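Local coordinates for protein aminotransferase (PDB 4GRX) that probably transfers amino groups from amine donors to keto or aldehyde acceptors, using a covalently held pyridoxal phosphate cofactor, at residues Val72-Ala83 / Lys347-Leu357; Gln87-Phe97 / Gly332-Ala343. One frame throughout, in Å; residues are numbered along the deposited sequence.

Two long helices that run side by side in opposite directions, 78-90 and 339-354, meet at both of their ends, and the two contacts are those two meetings. Contact 1 joins the start of the first helix to the last turns of the second; it is partly buried, and apolar methyl packing gives way to charged groups along its outer side. Contact 2, nested within the chain loop that contact 1 closes, is buried and aromatic, with rings set against proline, valine and backbone carbonyls. Their centres lie 19 Å apart. Neither has a hydrogen bond between its segments. Both touch the second subunit, contact 2 far more extensively, and there the backbone N of Thr-334 hydrogen-bonds to the lysine-cofactor side chain of that neighbouring subunit.

Contact 1: Val72-Ala83 / Lys347-Leu357; sequences VAGFDHKGLIEA and KAIDVVMNEGL
Leu-80 and Ala-83 on helix 78-83 pack against Lys-347 and Ala-348 on helix 347-354, an antiparallel helix pair in the fold type I (aspartate aminotransferase) architecture of class III aminotransferases. The short segments run at 163° with their axes 10.1 Å apart; Gly-79, Ala-83 and Ala-348 bring little bulk, and Lys-347 and Leu-80 reach across. Lys-347 does much of the filling with its aliphatic chain. Its CG points away from the backbone N (chi1 -170°) and the chain then bends at chi2, laying CG against the methyl CB of Ala-83 at 3.6 Å and carrying CE past the carbonyl of Gly-79. The ammonium group thereby reaches the carboxylate of Glu-355, two turns along its own segment, in a salt bridge of 3.5 Å between Lys-347 NZ and Glu-355 OE2. Beneath this ion pair, the CD2 branch of Leu-80 enters between Lys-347 CG and the Ala-348 backbone, 3.8 Å from Ala-348 N.

As N-cap of helix 78-90, His-77 takes the Leu-80 amide on ND1, exactly in the ring plane and nearly straight (165°), which fixes the ring's rotation. Val-351 comes obliquely to the same ring, CG2 3.8 Å from CE1, with CG1 near NE2, while Glu-355 OE1 lies near the ring plane, 4.3 Å from His-77 NE2. Deeper in, Val-72 CG2 meets Val-352 CG2 at about a right angle; Val-72 packs as well on Arg-276, Asn-298 and Phe-439. Where the chain turns into helix 357-375, one methyl of Leu-357 bridges two residues: CD2 lies 3.6 Å from Val-72 O and 3.9 Å from Ala-73 CB.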
loop_
_atom_site.group_PDB
_atom_site.type_symbol
_atom_site.label_atom_id
_atom_site.label_comp_id
_atom_site.label_asym_id
_atom_site.label_seq_id
_atom_site.Cartn_x
_atom_site.Cartn_y
_atom_site.Cartn_z
ATOM N N VAL A 72 10.223 -10.093 13.991
ATOM C CA VAL A 72 10.389 -11.348 14.723
ATOM C C VAL A 72 11.838 -11.829 14.830
ATOM O O VAL A 72 12.178 -12.586 15.737
ATOM C CB VAL A 72 9.505 -12.453 14.121
ATOM C CG1 VAL A 72 8.049 -11.989 14.109
ATOM C CG2 VAL A 72 9.985 -12.802 12.717
ATOM N N ALA A 73 12.685 -11.380 13.910
ATOM C CA ALA A 73 14.084 -11.756 13.945
ATOM C C ALA A 73 14.967 -10.669 14.574
ATOM O O ALA A 73 16.182 -10.654 14.394
ATOM C CB ALA A 73 14.563 -12.111 12.549
ATOM N N GLY A 74 14.342 -9.762 15.316
ATOM C CA GLY A 74 15.062 -8.663 15.937
ATOM C C GLY A 74 15.447 -7.542 14.985
ATOM O O GLY A 74 14.985 -7.478 13.846
ATOM N N PHE A 75 16.309 -6.656 15.463
ATOM C CA PHE A 75 16.620 -5.429 14.750
ATOM C C PHE A 75 17.998 -5.416 14.106
ATOM O O PHE A 75 18.419 -4.392 13.571
ATOM C CB PHE A 75 16.451 -4.241 15.695
ATOM C CG PHE A 75 15.067 -4.117 16.253
ATOM C CD1 PHE A 75 14.043 -3.595 15.479
ATOM C CD2 PHE A 75 14.788 -4.538 17.546
ATOM C CE1 PHE A 75 12.758 -3.488 15.986
ATOM C CE2 PHE A 75 13.506 -4.428 18.067
ATOM C CZ PHE A 75 12.490 -3.899 17.288
ATOM N N ASP A 76 18.708 -6.540 14.154
ATOM C CA ASP A 76 19.998 -6.610 13.473
ATOM C C ASP A 76 20.405 -8.011 13.021
ATOM O O ASP A 76 21.592 -8.317 12.972
ATOM C CB ASP A 76 21.108 -5.927 14.313
ATOM C CG ASP A 76 21.587 -6.776 15.494
ATOM O OD1 ASP A 76 20.783 -7.523 16.094
ATOM O OD2 ASP A 76 22.791 -6.683 15.835
ATOM N N HIS A 77 19.431 -8.848 12.674
ATOM C CA HIS A 77 19.713 -10.204 12.205
ATOM C C HIS A 77 20.638 -10.221 11.021
ATOM O O HIS A 77 20.297 -9.744 9.938
ATOM C CB HIS A 77 18.436 -10.940 11.869
ATOM C CG HIS A 77 18.633 -12.407 11.642
ATOM N ND1 HIS A 77 18.967 -12.911 10.445
ATOM C CD2 HIS A 77 18.542 -13.489 12.514
ATOM C CE1 HIS A 77 19.087 -14.251 10.541
ATOM N NE2 HIS A 77 18.823 -14.604 11.805
ATOM N N LYS A 78 21.817 -10.805 11.230
ATOM C CA LYS A 78 22.901 -10.825 10.236
ATOM C C LYS A 78 22.541 -11.508 8.917
ATOM O O LYS A 78 22.893 -11.006 7.848
ATOM C CB LYS A 78 24.164 -11.457 10.829
ATOM C CG LYS A 78 25.451 -11.034 10.133
ATOM C CD LYS A 78 26.628 -11.929 10.502
ATOM C CE LYS A 78 27.808 -11.661 9.588
ATOM N NZ LYS A 78 28.729 -12.831 9.541
ATOM N N GLY A 79 21.849 -12.644 9.002
ATOM C CA GLY A 79 21.475 -13.416 7.824
ATOM C C GLY A 79 20.535 -12.634 6.938
ATOM O O GLY A 79 20.718 -12.570 5.724
ATOM N N LEU A 80 19.527 -12.025 7.558
ATOM C CA LEU A 80 18.590 -11.173 6.846
ATOM C C LEU A 80 19.236 -9.901 6.285
ATOM O O LEU A 80 18.901 -9.480 5.170
ATOM C CB LEU A 80 17.402 -10.838 7.737
ATOM C CG LEU A 80 16.353 -11.949 7.850
ATOM C CD1 LEU A 80 15.527 -11.802 9.117
ATOM C CD2 LEU A 80 15.450 -11.994 6.628
ATOM N N ILE A 81 20.152 -9.289 7.037
ATOM C CA ILE A 81 20.847 -8.106 6.536
ATOM C C ILE A 81 21.618 -8.491 5.280
ATOM O O ILE A 81 21.532 -7.821 4.247
ATOM C CB ILE A 81 21.776 -7.470 7.604
ATOM C CG1 ILE A 81 20.951 -6.676 8.621
ATOM C CG2 ILE A 81 22.848 -6.575 6.971
ATOM C CD1 ILE A 81 21.727 -6.285 9.859
ATOM N N GLU A 82 22.336 -9.606 5.376
ATOM C CA GLU A 82 23.189 -10.086 4.300
ATOM C C GLU A 82 22.375 -10.484 3.066
ATOM O O GLU A 82 22.809 -10.239 1.939
ATOM C CB GLU A 82 24.073 -11.240 4.800
ATOM C CG GLU A 82 25.556 -11.090 4.489
ATOM C CD GLU A 82 26.151 -9.731 4.890
ATOM O OE1 GLU A 82 25.999 -9.277 6.057
ATOM O OE2 GLU A 82 26.811 -9.115 4.017
ATOM N N ALA A 83 21.194 -11.066 3.288
ATOM C CA ALA A 83 20.266 -11.420 2.196
ATOM C C ALA A 83 19.738 -10.217 1.406
ATOM O O ALA A 83 19.676 -10.251 0.176
ATOM C CB ALA A 83 19.112 -12.274 2.708
ATOM N N LYS A 347 14.322 -15.592 2.449
ATOM C CA LYS A 347 15.192 -15.643 3.607
ATOM C C LYS A 347 14.434 -15.612 4.934
ATOM O O LYS A 347 14.769 -16.368 5.853
ATOM C CB LYS A 347 16.215 -14.513 3.575
ATOM C CG LYS A 347 17.306 -14.660 4.621
ATOM C CD LYS A 347 18.208 -15.838 4.306
ATOM C CE LYS A 347 19.024 -16.230 5.522
ATOM N NZ LYS A 347 19.830 -17.450 5.259
ATOM N N ALA A 348 13.434 -14.742 5.046
ATOM C CA ALA A 348 12.661 -14.661 6.292
ATOM C C ALA A 348 11.903 -15.966 6.585
ATOM O O ALA A 348 11.935 -16.470 7.712
ATOM C CB ALA A 348 11.710 -13.470 6.277
ATOM N N ILE A 349 11.227 -16.499 5.568
ATOM C CA ILE A 349 10.554 -17.796 5.672
ATOM C C ILE A 349 11.549 -18.894 6.099
ATOM O O ILE A 349 11.278 -19.672 7.019
ATOM C CB ILE A 349 9.793 -18.141 4.361
ATOM C CG1 ILE A 349 8.603 -17.174 4.203
ATOM C CG2 ILE A 349 9.326 -19.600 4.346
ATOM C CD1 ILE A 349 8.156 -16.927 2.784
ATOM N N ASP A 350 12.711 -18.921 5.457
ATOM C CA ASP A 350 13.748 -19.892 5.802
ATOM C C ASP A 350 14.226 -19.709 7.246
ATOM O O ASP A 350 14.298 -20.682 7.997
ATOM C CB ASP A 350 14.925 -19.827 4.820
ATOM C CG ASP A 350 15.862 -21.027 4.941
ATOM O OD1 ASP A 350 15.509 -22.014 5.630
ATOM O OD2 ASP A 350 16.959 -20.992 4.335
ATOM N N VAL A 351 14.536 -18.471 7.635
ATOM C CA VAL A 351 15.013 -18.176 8.995
ATOM C C VAL A 351 14.023 -18.639 10.073
ATOM O O VAL A 351 14.412 -19.315 11.032
ATOM C CB VAL A 351 15.361 -16.676 9.175
ATOM C CG1 VAL A 351 15.428 -16.295 10.652
ATOM C CG2 VAL A 351 16.678 -16.345 8.483
ATOM N N VAL A 352 12.754 -18.286 9.900
ATOM C CA VAL A 352 11.715 -18.606 10.873
ATOM C C VAL A 352 11.540 -20.130 11.034
ATOM O O VAL A 352 11.666 -20.673 12.139
ATOM C CB VAL A 352 10.372 -17.897 10.521
ATOM C CG1 VAL A 352 9.243 -18.346 11.434
ATOM C CG2 VAL A 352 10.518 -16.386 10.611
ATOM N N MET A 353 11.304 -20.825 9.928
ATOM C CA MET A 353 10.943 -22.238 9.985
ATOM C C MET A 353 12.115 -23.214 10.114
ATOM O O MET A 353 11.926 -24.349 10.556
ATOM C CB MET A 353 10.115 -22.597 8.752
ATOM C CG MET A 353 8.813 -21.826 8.603
ATOM S SD MET A 353 7.988 -22.229 7.050
ATOM C CE MET A 353 7.625 -23.969 7.279
ATOM N N ASN A 354 13.317 -22.797 9.722
ATOM C CA ASN A 354 14.454 -23.734 9.652
ATOM C C ASN A 354 15.690 -23.364 10.466
ATOM O O ASN A 354 16.612 -24.179 10.605
ATOM C CB ASN A 354 14.853 -23.998 8.195
ATOM C CG ASN A 354 13.698 -24.514 7.353
ATOM O OD1 ASN A 354 13.011 -25.467 7.726
ATOM N ND2 ASN A 354 13.479 -23.879 6.209
ATOM N N GLU A 355 15.721 -22.138 10.981
ATOM C CA GLU A 355 16.822 -21.695 11.829
ATOM C C GLU A 355 16.327 -21.418 13.236
ATOM O O GLU A 355 16.907 -20.599 13.946
ATOM C CB GLU A 355 17.541 -20.468 11.258
ATOM C CG GLU A 355 18.282 -20.716 9.954
ATOM C CD GLU A 355 18.926 -19.464 9.367
ATOM O OE1 GLU A 355 19.300 -18.549 10.142
ATOM O OE2 GLU A 355 19.058 -19.391 8.116
ATOM N N GLY A 356 15.241 -22.089 13.618
ATOM C CA GLY A 356 14.839 -22.210 15.017
ATOM C C GLY A 356 13.953 -21.154 15.648
ATOM O O GLY A 356 13.598 -21.272 16.820
ATOM N N LEU A 357 13.572 -20.124 14.902
ATOM C CA LEU A 357 12.805 -19.026 15.505
ATOM C C LEU A 357 11.414 -19.449 15.956
ATOM O O LEU A 357 11.054 -19.239 17.113
ATOM C CB LEU A 357 12.732 -17.817 14.574
ATOM C CG LEU A 357 13.819 -16.776 14.857
ATOM C CD1 LEU A 357 15.212 -17.293 14.521
ATOM C CD2 LEU A 357 13.517 -15.497 14.088
#

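Contact 2: Gln87-Phe97 / Gly332-Ala343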
loop_
_atom_site.group_PDB
_atom_site.type_symbol
_atom_site.label_atom_id
_atom_site.label_comp_id
_atom_site.label_asym_id
_atom_site.label_seq_id
_atom_site.Cartn_x
_atom_site.Cartn_y
_atom_site.Cartn_z
ATOM N N GLN A 87 20.639 -8.979 -2.725
ATOM C CA GLN A 87 19.653 -8.698 -3.756
ATOM C C GLN A 87 19.774 -7.307 -4.351
ATOM O O GLN A 87 19.493 -7.108 -5.534
ATOM C CB GLN A 87 18.227 -8.959 -3.284
ATOM C CG GLN A 87 17.221 -8.941 -4.441
ATOM C CD GLN A 87 17.488 -10.017 -5.485
ATOM O OE1 GLN A 87 17.544 -9.747 -6.696
ATOM N NE2 GLN A 87 17.669 -11.253 -5.016
ATOM N N TYR A 88 20.202 -6.342 -3.548
ATOM C CA TYR A 88 20.526 -5.031 -4.101
ATOM C C TYR A 88 21.752 -5.048 -5.033
ATOM O O TYR A 88 21.808 -4.291 -6.006
ATOM C CB TYR A 88 20.663 -3.983 -2.997
ATOM C CG TYR A 88 19.339 -3.404 -2.600
ATOM C CD1 TYR A 88 18.701 -2.470 -3.416
ATOM C CD2 TYR A 88 18.700 -3.804 -1.432
ATOM C CE1 TYR A 88 17.472 -1.932 -3.063
ATOM C CE2 TYR A 88 17.469 -3.275 -1.073
ATOM C CZ TYR A 88 16.859 -2.336 -1.890
ATOM O OH TYR A 88 15.634 -1.790 -1.557
ATOM N N ASP A 89 22.714 -5.926 -4.740
ATOM C CA ASP A 89 23.894 -6.118 -5.592
ATOM C C ASP A 89 23.485 -6.699 -6.920
ATOM O O ASP A 89 24.123 -6.453 -7.930
ATOM C CB ASP A 89 24.889 -7.085 -4.944
ATOM C CG ASP A 89 25.724 -6.434 -3.867
ATOM O OD1 ASP A 89 26.127 -5.262 -4.050
ATOM O OD2 ASP A 89 25.986 -7.097 -2.834
ATOM N N ARG A 90 22.408 -7.471 -6.901
ATOM C CA ARG A 90 22.033 -8.318 -8.017
ATOM C C ARG A 90 21.018 -7.615 -8.922
ATOM O O ARG A 90 21.196 -7.562 -10.145
ATOM C CB ARG A 90 21.481 -9.638 -7.457
ATOM C CG ARG A 90 21.258 -10.748 -8.457
ATOM C CD ARG A 90 20.445 -11.874 -7.824
ATOM N NE ARG A 90 19.828 -12.742 -8.833
ATOM C CZ ARG A 90 20.492 -13.600 -9.607
ATOM N NH1 ARG A 90 21.809 -13.708 -9.513
ATOM N NH2 ARG A 90 19.842 -14.339 -10.492
ATOM N N PHE A 91 19.967 -7.071 -8.318
ATOM C CA PHE A 91 18.865 -6.487 -9.061
ATOM C C PHE A 91 17.967 -5.764 -8.078
ATOM O O PHE A 91 17.127 -6.399 -7.428
ATOM C CB PHE A 91 18.062 -7.580 -9.763
ATOM C CG PHE A 91 17.071 -7.071 -10.776
ATOM C CD1 PHE A 91 15.797 -7.636 -10.859
ATOM C CD2 PHE A 91 17.403 -6.044 -11.653
ATOM C CE1 PHE A 91 14.879 -7.190 -11.804
ATOM C CE2 PHE A 91 16.490 -5.593 -12.597
ATOM C CZ PHE A 91 15.230 -6.169 -12.680
ATOM N N PRO A 92 18.129 -4.431 -7.983
ATOM C CA PRO A 92 17.564 -3.605 -6.910
ATOM C C PRO A 92 16.093 -3.221 -7.043
ATOM O O PRO A 92 15.493 -2.806 -6.046
ATOM C CB PRO A 92 18.435 -2.356 -6.933
ATOM C CG PRO A 92 18.909 -2.258 -8.335
ATOM C CD PRO A 92 18.862 -3.621 -8.967
ATOM N N GLY A 93 15.514 -3.344 -8.236
ATOM C CA GLY A 93 14.111 -2.973 -8.421
ATOM C C GLY A 93 13.500 -3.431 -9.726
ATOM O O GLY A 93 14.197 -3.566 -10.734
ATOM N N TYR A 94 12.190 -3.681 -9.690
ATOM C CA TYR A 94 11.393 -3.968 -10.880
ATOM C C TYR A 94 9.916 -4.200 -10.529
ATOM O O TYR A 94 9.499 -4.005 -9.380
ATOM C CB TYR A 94 11.962 -5.156 -11.669
ATOM C CG TYR A 94 11.725 -5.041 -13.156
ATOM C CD1 TYR A 94 10.923 -5.957 -13.831
ATOM C CD2 TYR A 94 12.287 -3.995 -13.881
ATOM C CE1 TYR A 94 10.695 -5.841 -15.197
ATOM C CE2 TYR A 94 12.067 -3.866 -15.239
ATOM C CZ TYR A 94 11.273 -4.788 -15.897
ATOM O OH TYR A 94 11.064 -4.635 -17.251
ATOM N N HIS A 95 9.138 -4.629 -11.524
ATOM C CA HIS A 95 7.689 -4.796 -11.395
ATOM C C HIS A 95 7.239 -6.184 -11.815
ATOM O O HIS A 95 8.074 -7.039 -12.150
ATOM C CB HIS A 95 6.974 -3.708 -12.206
ATOM C CG HIS A 95 7.294 -3.738 -13.689
ATOM N ND1 HIS A 95 6.440 -4.237 -14.606
ATOM C CD2 HIS A 95 8.424 -3.323 -14.391
ATOM C CE1 HIS A 95 6.987 -4.138 -15.831
ATOM N NE2 HIS A 95 8.203 -3.580 -15.698
ATOM N N ALA A 96 5.920 -6.412 -11.790
ATOM C CA ALA A 96 5.313 -7.698 -12.163
ATOM C C ALA A 96 4.147 -7.566 -13.177
ATOM O O ALA A 96 3.220 -8.395 -13.202
ATOM C CB ALA A 96 4.871 -8.456 -10.914
ATOM N N PHE A 97 4.207 -6.528 -14.014
ATOM C CA PHE A 97 3.171 -6.281 -15.024
ATOM C C PHE A 97 3.641 -6.634 -16.441
ATOM O O PHE A 97 4.835 -6.834 -16.678
ATOM C CB PHE A 97 2.707 -4.812 -15.013
ATOM C CG PHE A 97 2.175 -4.316 -13.684
ATOM C CD1 PHE A 97 1.887 -2.960 -13.522
ATOM C CD2 PHE A 97 1.956 -5.177 -12.604
ATOM C CE1 PHE A 97 1.394 -2.471 -12.315
ATOM C CE2 PHE A 97 1.472 -4.696 -11.397
ATOM C CZ PHE A 97 1.194 -3.340 -11.253
ATOM N N GLY A 332 -3.281 -3.952 -9.659
ATOM C CA GLY A 332 -1.862 -4.089 -9.304
ATOM C C GLY A 332 -1.165 -2.806 -8.860
ATOM O O GLY A 332 -1.507 -1.708 -9.313
ATOM N N PHE A 333 -0.167 -2.963 -7.984
ATOM C CA PHE A 333 0.601 -1.849 -7.400
ATOM C C PHE A 333 2.015 -1.775 -7.999
ATOM O O PHE A 333 2.626 -2.811 -8.276
ATOM C CB PHE A 333 0.680 -1.998 -5.867
ATOM C CG PHE A 333 -0.652 -2.274 -5.207
ATOM C CD1 PHE A 333 -1.485 -1.224 -4.810
ATOM C CD2 PHE A 333 -1.084 -3.582 -4.987
ATOM C CE1 PHE A 333 -2.721 -1.472 -4.207
ATOM C CE2 PHE A 333 -2.314 -3.834 -4.389
ATOM C CZ PHE A 333 -3.135 -2.779 -3.996
ATOM N N THR A 334 2.528 -0.555 -8.180
ATOM C CA THR A 334 3.844 -0.295 -8.809
ATOM C C THR A 334 4.959 -1.220 -8.315
ATOM O O THR A 334 5.677 -1.824 -9.119
ATOM C CB THR A 334 4.287 1.179 -8.616
ATOM O OG1 THR A 334 3.332 2.054 -9.226
ATOM C CG2 THR A 334 5.653 1.442 -9.240
ATOM N N ALA A 335 5.088 -1.327 -6.992
ATOM C CA ALA A 335 6.171 -2.088 -6.368
ATOM C C ALA A 335 5.797 -3.539 -6.016
ATOM O O ALA A 335 6.606 -4.262 -5.424
ATOM C CB ALA A 335 6.690 -1.350 -5.141
ATOM N N SER A 336 4.589 -3.970 -6.383
ATOM C CA SER A 336 4.152 -5.333 -6.062
ATOM C C SER A 336 4.925 -6.395 -6.879
ATOM O O SER A 336 5.077 -6.271 -8.112
ATOM C CB SER A 336 2.618 -5.476 -6.156
ATOM O OG SER A 336 2.141 -5.625 -7.485
ATOM N N GLY A 337 5.437 -7.405 -6.166
ATOM C CA GLY A 337 6.243 -8.492 -6.753
ATOM C C GLY A 337 7.717 -8.125 -6.837
ATOM O O GLY A 337 8.439 -8.563 -7.743
ATOM N N HIS A 338 8.157 -7.321 -5.876
ATOM C CA HIS A 338 9.471 -6.690 -5.910
ATOM C C HIS A 338 10.598 -7.680 -5.728
ATOM O O HIS A 338 10.536 -8.522 -4.825
ATOM C CB HIS A 338 9.532 -5.612 -4.835
ATOM C CG HIS A 338 10.549 -4.549 -5.102
ATOM N ND1 HIS A 338 11.853 -4.718 -4.834
ATOM C CD2 HIS A 338 10.412 -3.270 -5.617
ATOM C CE1 HIS A 338 12.524 -3.603 -5.170
ATOM N NE2 HIS A 338 11.642 -2.716 -5.649
ATOM N N PRO A 339 11.639 -7.604 -6.589
ATOM C CA PRO A 339 12.791 -8.510 -6.501
ATOM C C PRO A 339 13.428 -8.520 -5.111
ATOM O O PRO A 339 13.595 -9.590 -4.522
ATOM C CB PRO A 339 13.770 -7.951 -7.541
ATOM C CG PRO A 339 13.239 -6.607 -7.920
ATOM C CD PRO A 339 11.760 -6.701 -7.745
ATOM N N VAL A 340 13.738 -7.341 -4.580
ATOM C CA VAL A 340 14.299 -7.238 -3.242
ATOM C C VAL A 340 13.384 -7.860 -2.178
ATOM O O VAL A 340 13.818 -8.691 -1.375
ATOM C CB VAL A 340 14.664 -5.785 -2.888
ATOM C CG1 VAL A 340 15.031 -5.676 -1.417
ATOM C CG2 VAL A 340 15.829 -5.310 -3.747
ATOM N N GLY A 341 12.117 -7.474 -2.183
ATOM C CA GLY A 341 11.191 -7.938 -1.166
ATOM C C GLY A 341 10.934 -9.422 -1.209
ATOM O O GLY A 341 10.694 -10.048 -0.177
ATOM N N CYS A 342 10.966 -9.987 -2.408
ATOM C CA CYS A 342 10.726 -11.406 -2.574
ATOM C C CYS A 342 11.899 -12.211 -2.031
ATOM O O CYS A 342 11.691 -13.159 -1.272
ATOM C CB CYS A 342 10.467 -11.739 -4.038
ATOM S SG CYS A 342 8.835 -11.240 -4.638
ATOM N N ALA A 343 13.118 -11.814 -2.406
ATOM C CA ALA A 343 14.357 -12.368 -1.851
ATOM C C ALA A 343 14.343 -12.392 -0.334
ATOM O O ALA A 343 14.682 -13.412 0.277
ATOM C CB ALA A 343 15.556 -11.569 -2.329
#
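Tyr-88 lays one face of its ring over Val-340, whose CG2 sits 3.6 Å from the ring centroid in a CH-pi contact, only 11° off the normal. This joins helix 78-90 to the first turn of helix 339-354, at the dimer interface of this fold type I aminotransferase; the Tyr-88 hydroxyl bonds to Phe-303 O of the second subunit. With chi1 at 171°, Val-340 turns CG1 toward Tyr-88 CE2 and leaves CG2 to meet both the ring and the carbonyl of Pro-92. Gln-87 bends at chi2 and brings its amide NE2 against the methyl of Ala-343.

Pro-339 opens the second helix as a wedge, its CB near Phe-91 CD1 and its CG 3.6 Å from Tyr-94 N. Before it, the N-cap His-338 accepts a weak bond from Val-340 N on ND1, and Pro-92 O approaches its ring at the edge, 3.2 Å from CE1. Farther along, the Phe-333 to Ser-336 type I turn is secured by Phe-333 O, which accepts from both Ser-336 N and Ser-336 OG. That same oxygen lies near Phe-97 CZ, oblique to the ring, while the Phe-97 ring edge meets Gly-332, CZ lying 3.4 Å from Gly-332 C.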